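Local coordinates for protein putative carbonic anhydrase (Streptococcus mutans, PDB 3LAS) that probably catalyses the reversible interconversion of hydrogencarbonate and carbon dioxide, as a zinc-dependent carbonic anhydrase of the beta class that binds one zinc ion per subunit, at residues A[33-38]-A[56-61]; A[27-32]-A[81-86]. All blocks are in the same frame, centred on the assembly; numbering follows the deposited sequence.

Contact 1: residues A[33-38]-A[56-61]. With ZN (zinc ion), chain C.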
loop_
_atom_site.group_PDB
_atom_site.type_symbol
_atom_site.label_atom_id
_atom_site.label_comp_id
_atom_site.label_asym_id
_atom_site.label_seq_id
_atom_site.Cartn_x
_atom_site.Cartn_y
_atom_site.Cartn_z
ATOM N N VAL A 33 -0.509 3.368 14.643
ATOM C CA VAL A 33 0.495 3.755 13.649
ATOM C C VAL A 33 -0.006 3.455 12.251
ATOM O O VAL A 33 -0.657 2.401 12.014
ATOM C CB VAL A 33 1.831 2.993 13.878
ATOM C CG1 VAL A 33 2.847 3.401 12.788
ATOM C CG2 VAL A 33 2.386 3.242 15.250
ATOM N N ALA A 34 0.297 4.348 11.323
ATOM C CA ALA A 34 0.202 4.114 9.877
ATOM C C ALA A 34 1.584 4.165 9.292
ATOM O O ALA A 34 2.366 5.151 9.569
ATOM C CB ALA A 34 -0.708 5.140 9.238
ATOM N N ILE A 35 1.934 3.157 8.491
ATOM C CA ILE A 35 3.235 3.103 7.789
ATOM C C ILE A 35 3.039 3.441 6.360
ATOM O O ILE A 35 2.080 2.945 5.736
ATOM C CB ILE A 35 3.762 1.671 7.922
ATOM C CG1 ILE A 35 4.014 1.342 9.428
ATOM C CG2 ILE A 35 5.080 1.463 7.118
ATOM C CD1 ILE A 35 3.762 -0.136 9.700
ATOM N N VAL A 36 3.856 4.323 5.795
ATOM C CA VAL A 36 3.843 4.662 4.330
ATOM C C VAL A 36 5.109 4.107 3.737
ATOM O O VAL A 36 6.220 4.526 4.170
ATOM C CB VAL A 36 3.767 6.190 4.160
ATOM C CG1 VAL A 36 3.870 6.619 2.684
ATOM C CG2 VAL A 36 2.496 6.766 4.832
ATOM N N THR A 37 4.995 3.168 2.809
ATOM C CA THR A 37 6.193 2.553 2.263
ATOM C C THR A 37 5.999 2.144 0.805
ATOM O O THR A 37 4.968 2.451 0.180
ATOM C CB THR A 37 6.643 1.374 3.140
ATOM O OG1 THR A 37 7.952 0.938 2.793
ATOM C CG2 THR A 37 5.655 0.231 3.124
ATOM N N CYS A 38 7.030 1.548 0.226
ATOM C CA CYS A 38 6.979 1.137 -1.164
ATOM C C CYS A 38 6.296 -0.208 -1.307
ATOM O O CYS A 38 6.314 -1.074 -0.399
ATOM C CB CYS A 38 8.439 1.058 -1.654
ATOM S SG CYS A 38 8.499 0.681 -3.490
ATOM N N ALA A 56 -1.062 -2.281 12.788
ATOM C CA ALA A 56 -0.790 -0.976 12.146
ATOM C C ALA A 56 -1.368 -0.938 10.745
ATOM O O ALA A 56 -1.388 -1.975 10.016
ATOM C CB ALA A 56 0.716 -0.806 12.036
ATOM N N HIS A 57 -1.801 0.237 10.303
ATOM C CA HIS A 57 -2.124 0.420 8.911
ATOM C C HIS A 57 -0.862 0.443 8.049
ATOM O O HIS A 57 0.196 0.949 8.490
ATOM C CB HIS A 57 -2.881 1.780 8.687
ATOM C CG HIS A 57 -4.314 1.680 9.050
ATOM N ND1 HIS A 57 -5.039 2.707 9.626
ATOM C CD2 HIS A 57 -5.164 0.630 8.930
ATOM C CE1 HIS A 57 -6.306 2.331 9.753
ATOM N NE2 HIS A 57 -6.400 1.037 9.389
ATOM N N ILE A 58 -0.997 -0.149 6.874
ATOM C CA ILE A 58 0.180 -0.273 5.947
ATOM C C ILE A 58 -0.260 0.273 4.619
ATOM O O ILE A 58 -1.149 -0.282 3.972
ATOM C CB ILE A 58 0.678 -1.719 5.810
ATOM C CG1 ILE A 58 1.004 -2.276 7.229
ATOM C CG2 ILE A 58 1.895 -1.775 4.915
ATOM C CD1 ILE A 58 1.185 -3.824 7.215
ATOM N N LEU A 59 0.280 1.441 4.257
ATOM C CA LEU A 59 0.036 2.137 2.979
ATOM C C LEU A 59 1.222 1.886 2.098
ATOM O O LEU A 59 2.371 2.022 2.547
ATOM C CB LEU A 59 -0.173 3.638 3.139
ATOM C CG LEU A 59 -1.441 4.076 3.877
ATOM C CD1 LEU A 59 -1.400 3.779 5.379
ATOM C CD2 LEU A 59 -1.565 5.578 3.759
ATOM N N ARG A 60 0.989 1.529 0.826
ATOM C CA ARG A 60 2.149 1.197 -0.055
ATOM C C ARG A 60 1.841 1.673 -1.433
ATOM O O ARG A 60 0.763 1.478 -2.006
ATOM C CB ARG A 60 2.375 -0.318 -0.130
ATOM C CG ARG A 60 2.534 -0.970 1.272
ATOM C CD ARG A 60 2.863 -2.468 1.245
ATOM N NE ARG A 60 4.274 -2.634 0.764
ATOM C CZ ARG A 60 4.963 -3.751 0.818
ATOM N NH1 ARG A 60 4.473 -4.837 1.403
ATOM N NH2 ARG A 60 6.173 -3.785 0.329
ATOM N N ASN A 61 2.859 2.283 -2.063
ATOM C CA ASN A 61 2.777 2.777 -3.433
ATOM C C ASN A 61 4.152 2.672 -4.060
ATOM O O ASN A 61 5.101 2.142 -3.438
ATOM C CB ASN A 61 2.137 4.159 -3.546
ATOM C CG ASN A 61 3.033 5.252 -2.938
ATOM O OD1 ASN A 61 4.213 4.995 -2.687
ATOM N ND2 ASN A 61 2.502 6.440 -2.831
HETATM ZN ZN ZN C . 10.704 0.709 -4.047
HETATM O O HOH W 1 10.839 -0.715 -5.660
#
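The carbonyl oxygen Cys-38 O is gripped side-on by Arg-60, whose NE and NH2 each donate to it over 2.8 Å. The oxygen lies almost in the guanidinium plane, at the edge, and the two bonds hold that plane against turning. Arg-60 reaches it because its chain bends at chi3 (71°), after running beside Thr-37 with CG 3.8 Å from Thr-37 CG2. NH2 also donates to Leu-43 O. On the same residue, Cys-38 CB points away from strand 56-61 overall, and SG, anti to the backbone N (chi1 -175°), binds the zinc ion at 2.3 Å; His-91, Cys-94 and a water complete the site. The strands 33-38 and 56-61 are parallel neighbours, joined through helix 45-49 as a beta-alpha-beta unit in the central sheet of the beta-class fold. Their ladder includes Ile-35 N to His-57 O and Leu-59 N to Ile-35 O, both nearly straight. On one face Ile-35 CD1 packs 3.9 Å from Ala-56 CB, and helix 45-49 touches Ile-35, Thr-37, Ile-58 and Arg-60. On the other, Leu-59 CD1 lies 4.2 Å from Ala-34 CB, and helix 68-80 touches both residues. Strand 56-61 is an outermost strand of the sheet within its chain, and backbone bonds from Ile-58 and Arg-60 reach the second subunit; Asn-61 ND2 bonds to Arg-65 O of its own chain and to Asp-69 OD2 of the second subunit.

Contact 2: residues A[27-32]-A[81-86]; sequences LKPKTR and LGTSEI
Arg-32 O receives Ser-84 N at 2.8 Å in a nearly straight bond (175°), while Glu-85 N adds a weak, bent one to the same oxygen. Thr-83 CB sits 3.3 Å from this carbonyl oxygen, and its CG2 turns to Pro-29, 3.9 Å from the ring carbon CG. Further along, Leu-27 and Leu-81 cross obliquely, Leu-27 CG lying 3.7 Å from Leu-81 CD2. The aliphatic part of Lys-28 runs over the Leu-81 carbonyl, with CG 3.3 Å from Leu-81 O. Arg-32 runs past Gly-82 with CD 3.6 Å from Gly-82 O, which lies near the guanidinium plane on its edge side without a hydrogen bond. The loop 27-32 and the turn before strand 85-91 lead into two neighbouring parallel strands, 33-38 and 85-91, at their N-terminal ends; a type I turn from Pro-29 to Arg-32, closed by Arg-32 N to Pro-29 O, shapes the first. Two waters bridge the two segments: one donates to Pro-29 O and Leu-81 O, the other to Thr-31 O and Glu-85 OE1. The same chi1 (68°) that sets Thr-83 OG1 between the backbone N and the carbonyl carbon, where it bonds to Ser-77 OG of helix 68-80, puts CG2 beside the backbone N, facing Pro-29. Farther out, the Glu-85 carboxylate takes the backbone N-H groups of Tyr-5 and Phe-6 of the second subunit.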
loop_
_atom_site.group_PDB
_atom_site.type_symbol
_atom_site.label_atom_id
_atom_site.label_comp_id
_atom_site.label_asym_id
_atom_site.label_seq_id
_atom_site.Cartn_x
_atom_site.Cartn_y
_atom_site.Cartn_z
ATOM N N LEU A 27 -11.339 -2.588 13.924
ATOM C CA LEU A 27 -10.958 -1.818 12.776
ATOM C C LEU A 27 -9.845 -0.812 13.126
ATOM O O LEU A 27 -8.960 -0.543 12.312
ATOM C CB LEU A 27 -12.193 -1.084 12.326
ATOM C CG LEU A 27 -12.241 -0.583 10.909
ATOM C CD1 LEU A 27 -11.382 -1.107 9.756
ATOM C CD2 LEU A 27 -13.690 -0.179 10.415
ATOM N N LYS A 28 -9.842 -0.232 14.318
ATOM C CA LYS A 28 -8.808 0.712 14.720
ATOM C C LYS A 28 -7.505 -0.012 15.031
ATOM O O LYS A 28 -7.448 -0.897 15.893
ATOM C CB LYS A 28 -9.266 1.503 15.977
ATOM C CG LYS A 28 -10.377 2.524 15.712
ATOM C CD LYS A 28 -10.566 3.380 17.001
ATOM C CE LYS A 28 -11.334 4.651 16.725
ATOM N NZ LYS A 28 -12.728 4.322 16.315
ATOM N N PRO A 29 -6.397 0.285 14.329
ATOM C CA PRO A 29 -5.161 -0.449 14.606
ATOM C C PRO A 29 -4.695 -0.312 16.031
ATOM O O PRO A 29 -4.690 0.797 16.563
ATOM C CB PRO A 29 -4.161 0.198 13.608
ATOM C CG PRO A 29 -5.033 0.667 12.443
ATOM C CD PRO A 29 -6.255 1.201 13.194
ATOM N N LYS A 30 -4.196 -1.386 16.619
ATOM C CA LYS A 30 -3.824 -1.370 18.045
ATOM C C LYS A 30 -2.719 -0.383 18.367
ATOM O O LYS A 30 -2.726 0.281 19.468
ATOM C CB LYS A 30 -3.328 -2.775 18.411
ATOM C CG LYS A 30 -3.095 -2.936 19.871
ATOM C CD LYS A 30 -2.895 -4.411 20.200
ATOM C CE LYS A 30 -2.433 -4.558 21.602
ATOM N NZ LYS A 30 -1.998 -5.963 21.652
ATOM N N THR A 31 -1.754 -0.270 17.485
ATOM C CA THR A 31 -0.603 0.587 17.800
ATOM C C THR A 31 -0.818 2.039 17.489
ATOM O O THR A 31 0.057 2.882 17.782
ATOM C CB THR A 31 0.709 0.169 17.068
ATOM O OG1 THR A 31 0.519 0.426 15.674
ATOM C CG2 THR A 31 1.025 -1.344 17.288
ATOM N N ARG A 32 -1.921 2.368 16.801
ATOM C CA ARG A 32 -2.180 3.776 16.371
ATOM C C ARG A 32 -1.144 4.274 15.410
ATOM O O ARG A 32 -0.963 5.477 15.223
ATOM C CB ARG A 32 -2.410 4.749 17.509
ATOM C CG ARG A 32 -3.556 4.260 18.464
ATOM C CD ARG A 32 -3.907 5.410 19.329
ATOM N NE ARG A 32 -4.765 5.229 20.470
ATOM C CZ ARG A 32 -4.465 4.600 21.589
ATOM N NH1 ARG A 32 -3.338 3.860 21.683
ATOM N NH2 ARG A 32 -5.384 4.697 22.574
ATOM N N LEU A 81 -10.168 6.198 11.974
ATOM C CA LEU A 81 -9.635 4.958 12.532
ATOM C C LEU A 81 -8.632 5.128 13.659
ATOM O O LEU A 81 -8.022 4.121 14.039
ATOM C CB LEU A 81 -9.211 3.980 11.398
ATOM C CG LEU A 81 -10.271 3.746 10.372
ATOM C CD1 LEU A 81 -9.765 2.913 9.181
ATOM C CD2 LEU A 81 -11.560 3.056 11.001
ATOM N N GLY A 82 -8.433 6.360 14.133
ATOM C CA GLY A 82 -7.755 6.532 15.423
ATOM C C GLY A 82 -6.277 6.549 15.380
ATOM O O GLY A 82 -5.633 6.665 16.422
ATOM N N THR A 83 -5.608 6.384 14.237
ATOM C CA THR A 83 -4.141 6.408 14.302
ATOM C C THR A 83 -3.626 7.818 14.582
ATOM O O THR A 83 -4.313 8.827 14.331
ATOM C CB THR A 83 -3.432 5.795 13.062
ATOM O OG1 THR A 83 -3.662 6.649 11.933
ATOM C CG2 THR A 83 -3.933 4.379 12.755
ATOM N N SER A 84 -2.406 7.881 15.095
ATOM C CA SER A 84 -1.844 9.141 15.528
ATOM C C SER A 84 -0.381 9.190 15.454
ATOM O O SER A 84 0.258 10.084 16.023
ATOM C CB SER A 84 -2.400 9.535 16.894
ATOM O OG SER A 84 -2.194 8.523 17.829
ATOM N N GLU A 85 0.245 8.337 14.662
ATOM C CA GLU A 85 1.666 8.300 14.409
ATOM C C GLU A 85 1.891 7.805 12.970
ATOM O O GLU A 85 1.106 6.978 12.475
ATOM C CB GLU A 85 2.301 7.299 15.463
ATOM C CG GLU A 85 3.798 7.135 15.223
ATOM C CD GLU A 85 4.508 6.365 16.389
ATOM O OE1 GLU A 85 3.973 6.134 17.485
ATOM O OE2 GLU A 85 5.689 6.044 16.075
ATOM N N ILE A 86 2.913 8.339 12.305
ATOM C CA ILE A 86 3.217 7.936 10.914
ATOM C C ILE A 86 4.662 7.507 10.843
ATOM O O ILE A 86 5.536 8.159 11.462
ATOM C CB ILE A 86 2.964 9.114 9.903
ATOM C CG1 ILE A 86 1.499 9.504 9.941
ATOM C CG2 ILE A 86 3.366 8.621 8.517
ATOM C CD1 ILE A 86 1.296 10.847 9.197
HETATM O O HOH W 2 -5.879 3.308 15.907
HETATM O O HOH W 3 1.377 5.340 18.306
#

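How the contacts relate
The centres of contacts 1 and 2 are about 11 Å apart, and both reach the same sheet, in which strand 33-38 lies between 56-61 and 85-91. Along the chain, 27-32 comes first and runs straight into 33-38; strand 56-61 follows, then 81-86, so contact 2 brackets both segments of contact 1. The two meet where Ala-34 N probably hydrogen-bonds to Glu-85 O, and where the His-57 ring packs against Pro-29, Leu-81 and Thr-83. Contact 2 thus lies at the N-terminal ends of these parallel strands, whereas zinc-binding Cys-38 lies at the C-terminal end of its own. Each contact also touches the second subunit.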